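Local coordinates for uncharacterized protein (Pseudomonas syringae pv. tomato, PDB 3K4I), which is of unknown function but belongs to the aldolase/RraA family, built around a mixed beta sheet flanked by helices and found here in an assembly of three chains, at residues R52-A57 / L170-G175; K114-D119 / C131-F136. One frame throughout, in Å; residues are numbered along the deposited sequence.

How the contacts relate
Both contacts belong to one mixed beta sheet, and their centres lie about 9 Å apart. Contact 1 is the antiparallel pairing of 52-57 with 170-175, and contact 2 the parallel pairing of 114-119 with 131-136, two segments that follow each other closely along the chain between the halves of contact 1. They touch directly: Lys114 NZ probably donates a hydrogen bond to Val54 O at 2.8 Å, Pro134 CG packs on Arg52 O at 3.4 Å, and the Phe136 ring lies against Cys53 and Cys173. The side chain of Asp174 lies about 9 Å from a bound magnesium ion and that of Leu135 about 13 Å from one, so neither touches the metal.

Contact 1 of 2, residues R52-A57 / L170-G175; sequences RCVGIA and LMVCDG
Strands 53-57 and 170-174 run antiparallel, 4.8 Å apart at closest approach with 148° between their directions, and Cys53 faces Cys173 and Gly55 faces Met171 in hydrogen-bonded pairs. Each pair closes with two backbone bonds; the shortest, from Met171 N to Gly55 O, is 2.8 Å. In the non-hydrogen-bonded pair between them, the beta-branched Val54 and Val172 run alongside each other off the same face, with Val54 CG2 4.1 Å from Val172 CG1. Val54 CG1, placed anti to the backbone N (chi1 -177°), instead crosses the end of Leu170 and meets its CD1 at 3.9 Å. On the other face the slim cysteines fit closely, Cys53 SG standing 3.9 Å from Cys173 CB. Gly55 brings no side chain to this face, while selenomethionine Met171 reaches along it to Ala57, its CG 3.8 Å from Ala57 CB. At the strand end Arg52 and Asp174 have opposite charges but do not meet directly: a water in the guanidinium plane accepts from Arg52 NE at 3.1 Å and donates to Asp174 OD2 at 2.7 Å. The bend at chi3 (-58°) turns the guanidinium back beside Val172, and Arg52 NH2 bonds to Cys20 O. Asp174 OD1 takes bonds from Thr25 OG1 and Ser176 N, so the buried carboxylate is held at both oxygens. Strand 170-174 pairs on with 177-181, and strand 53-63 with 85-90, so this ladder is an antiparallel join within the mixed central sheet of an aldolase/RraA-family protein.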
ATOM      1  N   ARG C  52       2.965  15.596   0.520  1.00  6.59           N
ATOM      2  CA  ARG C  52       4.414  15.735   0.633  1.00  7.48           C
ATOM      3  C   ARG C  52       4.707  16.688   1.777  1.00  6.40           C
ATOM      4  O   ARG C  52       3.830  17.410   2.224  1.00  6.24           O
ATOM      5  CB  ARG C  52       5.029  16.235  -0.696  1.00  9.01           C
ATOM      6  CG  ARG C  52       4.567  17.630  -1.120  1.00 15.04           C
ATOM      7  CD  ARG C  52       5.115  17.995  -2.509  1.00 11.80           C
ATOM      8  NE  ARG C  52       6.577  17.965  -2.607  1.00 16.16           N
ATOM      9  CZ  ARG C  52       7.395  18.883  -2.095  1.00 14.11           C
ATOM     10  NH1 ARG C  52       6.909  19.926  -1.438  1.00 17.13           N
ATOM     11  NH2 ARG C  52       8.711  18.762  -2.237  1.00 17.54           N
ATOM     12  N   CYS C  53       5.919  16.651   2.290  1.00  5.41           N
ATOM     13  CA  CYS C  53       6.326  17.643   3.288  1.00  5.43           C
ATOM     14  C   CYS C  53       7.794  17.910   3.232  1.00  7.37           C
ATOM     15  O   CYS C  53       8.606  17.027   2.870  1.00  6.92           O
ATOM     16  CB  CYS C  53       5.925  17.254   4.737  1.00  4.46           C
ATOM     17  SG  CYS C  53       6.578  15.644   5.260  1.00  8.83           S
ATOM     18  N   VAL C  54       8.112  19.127   3.663  1.00  7.73           N
ATOM     19  CA  VAL C  54       9.467  19.593   3.868  1.00  7.35           C
ATOM     20  C   VAL C  54       9.535  20.243   5.233  1.00  7.89           C
ATOM     21  O   VAL C  54       8.706  21.095   5.580  1.00  9.50           O
ATOM     22  CB  VAL C  54       9.854  20.656   2.799  1.00  7.87           C
ATOM     23  CG1 VAL C  54      11.288  21.072   2.997  1.00  8.51           C
ATOM     24  CG2 VAL C  54       9.646  20.070   1.412  1.00  8.38           C
ATOM     25  N   GLY C  55      10.517  19.860   6.036  1.00  7.19           N
ATOM     26  CA  GLY C  55      10.676  20.565   7.327  1.00  6.60           C
ATOM     27  C   GLY C  55      11.846  20.016   8.119  1.00  6.98           C
ATOM     28  O   GLY C  55      12.620  19.180   7.622  1.00  8.48           O
ATOM     29  N   ILE C  56      11.982  20.509   9.344  1.00  5.54           N
ATOM     30  CA  ILE C  56      13.134  20.216  10.180  1.00  6.04           C
ATOM     31  C   ILE C  56      12.792  19.069  11.098  1.00  6.10           C
ATOM     32  O   ILE C  56      11.772  19.116  11.765  1.00  7.44           O
ATOM     33  CB  ILE C  56      13.457  21.474  11.030  1.00  7.14           C
ATOM     34  CG1 ILE C  56      13.667  22.679  10.105  1.00  9.07           C
ATOM     35  CG2 ILE C  56      14.624  21.213  11.951  1.00  8.94           C
ATOM     36  CD1 ILE C  56      14.818  22.512   9.035  1.00  8.47           C
ATOM     37  N   ALA C  57      13.659  18.062  11.152  1.00  6.26           N
ATOM     38  CA  ALA C  57      13.400  16.885  11.960  1.00  5.94           C
ATOM     39  C   ALA C  57      13.313  17.250  13.435  1.00  4.82           C
ATOM     40  O   ALA C  57      14.218  17.896  13.964  1.00  6.14           O
ATOM     41  CB  ALA C  57      14.516  15.845  11.758  1.00  7.87           C
ATOM     42  N   LEU C 170      17.217  18.155   7.574  1.00  5.00           N
ATOM     43  CA  LEU C 170      16.188  18.501   6.618  1.00  5.94           C
ATOM     44  C   LEU C 170      15.452  17.241   6.135  1.00  5.15           C
ATOM     45  O   LEU C 170      16.073  16.348   5.557  1.00  5.83           O
ATOM     46  CB  LEU C 170      16.847  19.249   5.458  1.00  8.06           C
ATOM     47  CG  LEU C 170      15.960  19.496   4.232  1.00 13.95           C
ATOM     48  CD1 LEU C 170      14.802  20.417   4.588  1.00 10.28           C
ATOM     49  CD2 LEU C 170      16.817  20.076   3.102  1.00 10.18           C
HETATM   50  N   MSE C 171      14.130  17.200   6.319  1.00  5.05           N
HETATM   51  CA  MSE C 171      13.312  16.014   5.925  1.00  7.67           C
HETATM   52  C   MSE C 171      12.476  16.391   4.729  1.00  7.61           C
HETATM   53  O   MSE C 171      11.772  17.446   4.752  1.00  8.72           O
HETATM   54  CB  MSE C 171      12.337  15.615   7.044  1.00  9.25           C
HETATM   55  CG  MSE C 171      12.979  15.254   8.361  1.00 10.65           C
HETATM   56 SE   MSE C 171      14.210  13.714   8.224  1.00 13.50          SE
HETATM   57  CE  MSE C 171      12.995  12.336   7.533  1.00  9.87           C
ATOM     58  N   VAL C 172      12.530  15.568   3.684  1.00  6.76           N
ATOM     59  CA  VAL C 172      11.688  15.796   2.496  1.00  7.85           C
ATOM     60  C   VAL C 172      11.051  14.454   2.167  1.00  7.88           C
ATOM     61  O   VAL C 172      11.751  13.411   2.116  1.00  7.15           O
ATOM     62  CB  VAL C 172      12.452  16.338   1.291  1.00  8.27           C
ATOM     63  CG1 VAL C 172      11.446  16.596   0.104  1.00  7.49           C
ATOM     64  CG2 VAL C 172      13.205  17.652   1.665  1.00  8.47           C
ATOM     65  N   CYS C 173       9.722  14.474   2.068  1.00  6.70           N
ATOM     66  CA  CYS C 173       8.955  13.251   1.874  1.00  5.83           C
ATOM     67  C   CYS C 173       7.897  13.475   0.826  1.00  5.68           C
ATOM     68  O   CYS C 173       7.273  14.535   0.814  1.00  5.23           O
ATOM     69  CB  CYS C 173       8.246  12.861   3.179  1.00  4.02           C
ATOM     70  SG  CYS C 173       9.327  12.800   4.611  1.00 11.19           S
ATOM     71  N   ASP C 174       7.684  12.464  -0.019  1.00  6.60           N
ATOM     72  CA  ASP C 174       6.618  12.481  -1.021  1.00  7.09           C
ATOM     73  C   ASP C 174       6.146  11.065  -1.341  1.00  6.95           C
ATOM     74  O   ASP C 174       6.374  10.129  -0.545  1.00  5.95           O
ATOM     75  CB  ASP C 174       7.062  13.260  -2.289  1.00  8.08           C
ATOM     76  CG  ASP C 174       8.302  12.665  -2.981  1.00  7.20           C
ATOM     77  OD1 ASP C 174       8.658  11.474  -2.788  1.00  8.60           O
ATOM     78  OD2 ASP C 174       8.934  13.406  -3.759  1.00  8.85           O
ATOM     79  N   GLY C 175       5.479  10.891  -2.478  1.00  6.30           N
ATOM     80  CA  GLY C 175       4.963   9.555  -2.850  1.00  7.27           C
ATOM     81  C   GLY C 175       6.015   8.458  -2.939  1.00  7.89           C
ATOM     82  O   GLY C 175       5.699   7.259  -2.750  1.00  9.21           O
TER
HETATM   83  O   HOH W   1       7.948  15.785  -4.398  1.00 21.27           O

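Contact 2 of 2, residues K114-D119 / C131-F136; sequences KGTVID and CNYPLF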
ATOM      1  N   LYS C 114       4.534  19.936   9.996  1.00  5.85           N
ATOM      2  CA  LYS C 114       4.409  19.731   8.532  1.00  7.73           C
ATOM      3  C   LYS C 114       4.119  18.305   8.101  1.00  7.17           C
ATOM      4  O   LYS C 114       3.586  18.077   7.011  1.00  6.54           O
ATOM      5  CB  LYS C 114       5.673  20.195   7.773  1.00 10.16           C
ATOM      6  CG  LYS C 114       6.217  21.577   8.123  1.00 13.26           C
ATOM      7  CD  LYS C 114       5.356  22.681   7.567  1.00 13.61           C
ATOM      8  CE  LYS C 114       5.265  22.668   6.049  1.00 13.92           C
ATOM      9  NZ  LYS C 114       6.575  22.921   5.417  1.00 15.59           N
ATOM     10  N   GLY C 115       4.525  17.346   8.932  1.00  6.62           N
ATOM     11  CA  GLY C 115       4.333  15.944   8.605  1.00  6.10           C
ATOM     12  C   GLY C 115       4.943  15.055   9.681  1.00  5.14           C
ATOM     13  O   GLY C 115       5.650  15.525  10.595  1.00  4.11           O
ATOM     14  N   THR C 116       4.681  13.771   9.558  1.00  5.73           N
ATOM     15  CA  THR C 116       5.175  12.795  10.519  1.00  6.17           C
ATOM     16  C   THR C 116       5.706  11.603   9.763  1.00  5.58           C
ATOM     17  O   THR C 116       5.020  11.064   8.885  1.00  6.62           O
ATOM     18  CB  THR C 116       4.071  12.356  11.505  1.00  7.38           C
ATOM     19  OG1 THR C 116       3.683  13.499  12.263  1.00  5.01           O
ATOM     20  CG2 THR C 116       4.616  11.353  12.491  1.00  4.88           C
ATOM     21  N   VAL C 117       6.922  11.208  10.126  1.00  4.42           N
ATOM     22  CA  VAL C 117       7.622  10.072   9.520  1.00  4.75           C
ATOM     23  C   VAL C 117       7.760   9.049  10.643  1.00  4.61           C
ATOM     24  O   VAL C 117       8.292   9.403  11.698  1.00  6.17           O
ATOM     25  CB  VAL C 117       9.014  10.517   9.057  1.00  5.99           C
ATOM     26  CG1 VAL C 117       9.816   9.342   8.567  1.00  5.50           C
ATOM     27  CG2 VAL C 117       8.888  11.559   7.973  1.00  5.85           C
ATOM     28  N   ILE C 118       7.351   7.793  10.414  1.00  5.15           N
ATOM     29  CA  ILE C 118       7.337   6.778  11.479  1.00  5.52           C
ATOM     30  C   ILE C 118       8.035   5.481  11.116  1.00  4.44           C
ATOM     31  O   ILE C 118       7.656   4.804  10.153  1.00  3.84           O
ATOM     32  CB  ILE C 118       5.898   6.439  11.953  1.00  6.51           C
ATOM     33  CG1 ILE C 118       5.118   7.714  12.264  1.00  5.99           C
ATOM     34  CG2 ILE C 118       5.940   5.571  13.194  1.00  6.51           C
ATOM     35  CD1 ILE C 118       3.655   7.472  12.572  1.00  8.53           C
ATOM     36  N   ASP C 119       9.043   5.154  11.925  1.00  5.26           N
ATOM     37  CA  ASP C 119       9.693   3.841  11.888  1.00  6.02           C
ATOM     38  C   ASP C 119       8.820   2.977  12.804  1.00  5.66           C
ATOM     39  O   ASP C 119       9.148   2.739  13.958  1.00  6.03           O
ATOM     40  CB  ASP C 119      11.146   3.978  12.371  1.00  7.57           C
ATOM     41  CG  ASP C 119      11.821   2.634  12.661  1.00 10.91           C
ATOM     42  OD1 ASP C 119      11.546   1.677  11.948  1.00  7.05           O
ATOM     43  OD2 ASP C 119      12.625   2.584  13.620  1.00  9.66           O
ATOM     44  N   CYS C 131      -7.867  14.856   6.740  1.00 10.20           N
ATOM     45  CA  CYS C 131      -7.116  16.074   7.058  1.00  9.57           C
ATOM     46  C   CYS C 131      -6.030  16.389   6.038  1.00  8.51           C
ATOM     47  O   CYS C 131      -5.381  17.436   6.137  1.00  8.92           O
ATOM     48  CB  CYS C 131      -6.461  15.958   8.432  1.00  9.41           C
ATOM     49  SG  CYS C 131      -7.655  16.077   9.776  1.00 17.61           S
ATOM     50  N   ASN C 132      -5.800  15.461   5.115  1.00  8.00           N
ATOM     51  CA  ASN C 132      -4.727  15.574   4.103  1.00  8.88           C
ATOM     52  C   ASN C 132      -3.358  15.835   4.748  1.00  7.52           C
ATOM     53  O   ASN C 132      -2.575  16.663   4.264  1.00  7.94           O
ATOM     54  CB  ASN C 132      -5.039  16.680   3.079  1.00 10.56           C
ATOM     55  CG  ASN C 132      -4.244  16.515   1.759  1.00 10.00           C
ATOM     56  OD1 ASN C 132      -3.677  17.483   1.226  1.00 13.45           O
ATOM     57  ND2 ASN C 132      -4.205  15.304   1.247  1.00 10.93           N
ATOM     58  N   TYR C 133      -3.089  15.132   5.842  1.00  7.23           N
ATOM     59  CA  TYR C 133      -1.869  15.337   6.622  1.00  6.60           C
ATOM     60  C   TYR C 133      -0.757  14.419   6.092  1.00  5.96           C
ATOM     61  O   TYR C 133      -0.981  13.226   5.889  1.00  5.49           O
ATOM     62  CB  TYR C 133      -2.113  15.027   8.096  1.00  6.46           C
ATOM     63  CG  TYR C 133      -0.868  15.230   8.936  1.00  6.10           C
ATOM     64  CD1 TYR C 133      -0.386  16.525   9.172  1.00  6.30           C
ATOM     65  CD2 TYR C 133      -0.188  14.149   9.519  1.00  7.15           C
ATOM     66  CE1 TYR C 133       0.738  16.755   9.920  1.00  6.24           C
ATOM     67  CE2 TYR C 133       0.963  14.373  10.298  1.00  5.85           C
ATOM     68  CZ  TYR C 133       1.411  15.693  10.495  1.00  6.58           C
ATOM     69  OH  TYR C 133       2.536  15.944  11.256  1.00  6.16           O
ATOM     70  N   PRO C 134       0.449  14.968   5.863  1.00  5.03           N
ATOM     71  CA  PRO C 134       1.505  14.155   5.296  1.00  4.61           C
ATOM     72  C   PRO C 134       2.105  13.141   6.292  1.00  5.41           C
ATOM     73  O   PRO C 134       2.978  13.474   7.092  1.00  6.05           O
ATOM     74  CB  PRO C 134       2.533  15.195   4.824  1.00  4.77           C
ATOM     75  CG  PRO C 134       1.699  16.499   4.669  1.00  6.39           C
ATOM     76  CD  PRO C 134       0.823  16.402   5.881  1.00  4.79           C
ATOM     77  N   LEU C 135       1.573  11.927   6.232  1.00  4.81           N
ATOM     78  CA  LEU C 135       1.997  10.827   7.113  1.00  6.09           C
ATOM     79  C   LEU C 135       2.725   9.769   6.342  1.00  6.04           C
ATOM     80  O   LEU C 135       2.226   9.266   5.319  1.00  7.44           O
ATOM     81  CB  LEU C 135       0.757  10.168   7.755  1.00  8.02           C
ATOM     82  CG  LEU C 135       1.022   8.900   8.593  1.00  7.87           C
ATOM     83  CD1 LEU C 135       1.783   9.371   9.782  1.00 10.13           C
ATOM     84  CD2 LEU C 135      -0.278   8.266   9.039  1.00  9.96           C
ATOM     85  N   PHE C 136       3.882   9.380   6.872  1.00  6.00           N
ATOM     86  CA  PHE C 136       4.690   8.343   6.274  1.00  5.96           C
ATOM     87  C   PHE C 136       4.996   7.321   7.343  1.00  5.07           C
ATOM     88  O   PHE C 136       5.402   7.692   8.451  1.00  5.82           O
ATOM     89  CB  PHE C 136       5.946   9.010   5.734  1.00  6.46           C
ATOM     90  CG  PHE C 136       5.643  10.093   4.764  1.00  4.75           C
ATOM     91  CD1 PHE C 136       5.626   9.833   3.392  1.00  5.89           C
ATOM     92  CD2 PHE C 136       5.304  11.367   5.212  1.00  6.33           C
ATOM     93  CE1 PHE C 136       5.315  10.840   2.482  1.00  7.09           C
ATOM     94  CE2 PHE C 136       4.948  12.386   4.293  1.00  7.00           C
ATOM     95  CZ  PHE C 136       4.956  12.111   2.929  1.00  5.72           C
TER
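A beta-alpha-beta unit brings these segments together: strand 115-119 leads into helix 125-130, and the chain returns through Tyr133 and Pro134 to strand 135-137, parallel to the first. Thr116 uses both its backbone N and its backbone O toward the second strand, N donating to Pro134 O at 3.0 Å and O accepting from Phe136 N at 2.9 Å. Ile118 N then bonds to Phe136 O, a more bent bond (136° at the hydrogen) whose donor is tilted from the carbonyl plane. Pro134 lacks an N-H, and none is used here: the strand pairing takes only its carbonyl, while its ring carbon CG rests 3.4 Å from Lys114 O. Before the strand begins, Tyr133 CG stands anti to the backbone N (chi1 -180°), which carries the phenol over to Gly115 and Thr116. There Tyr133 OH and Thr116 OG1 share a hydrogen bond of 2.9 Å, the threonine oxygen lying in the ring plane at its edge. Gly115 lets the phenol and Pro134 O come close to the backbone: a beta carbon on it would collide with that carbonyl oxygen. On the Thr116 face, Ile118 and Leu135 meet through their CD1 methyls at 3.9 Å. On the other, Phe136 presents its ring edge to Thr116 O, and its CB approaches Val117 CG2. A Schellman motif at Asn132, with its positive phi, ends helix 125-130 and turns the chain toward the second strand. Leu135 and Tyr133 pack against Val128 of that helix, Tyr133 also touches Ala108 and Leu109 of helix 102-110, and Val117 bonds through its backbone to Ile87 and Ser89 of the neighbouring parallel strand 85-90.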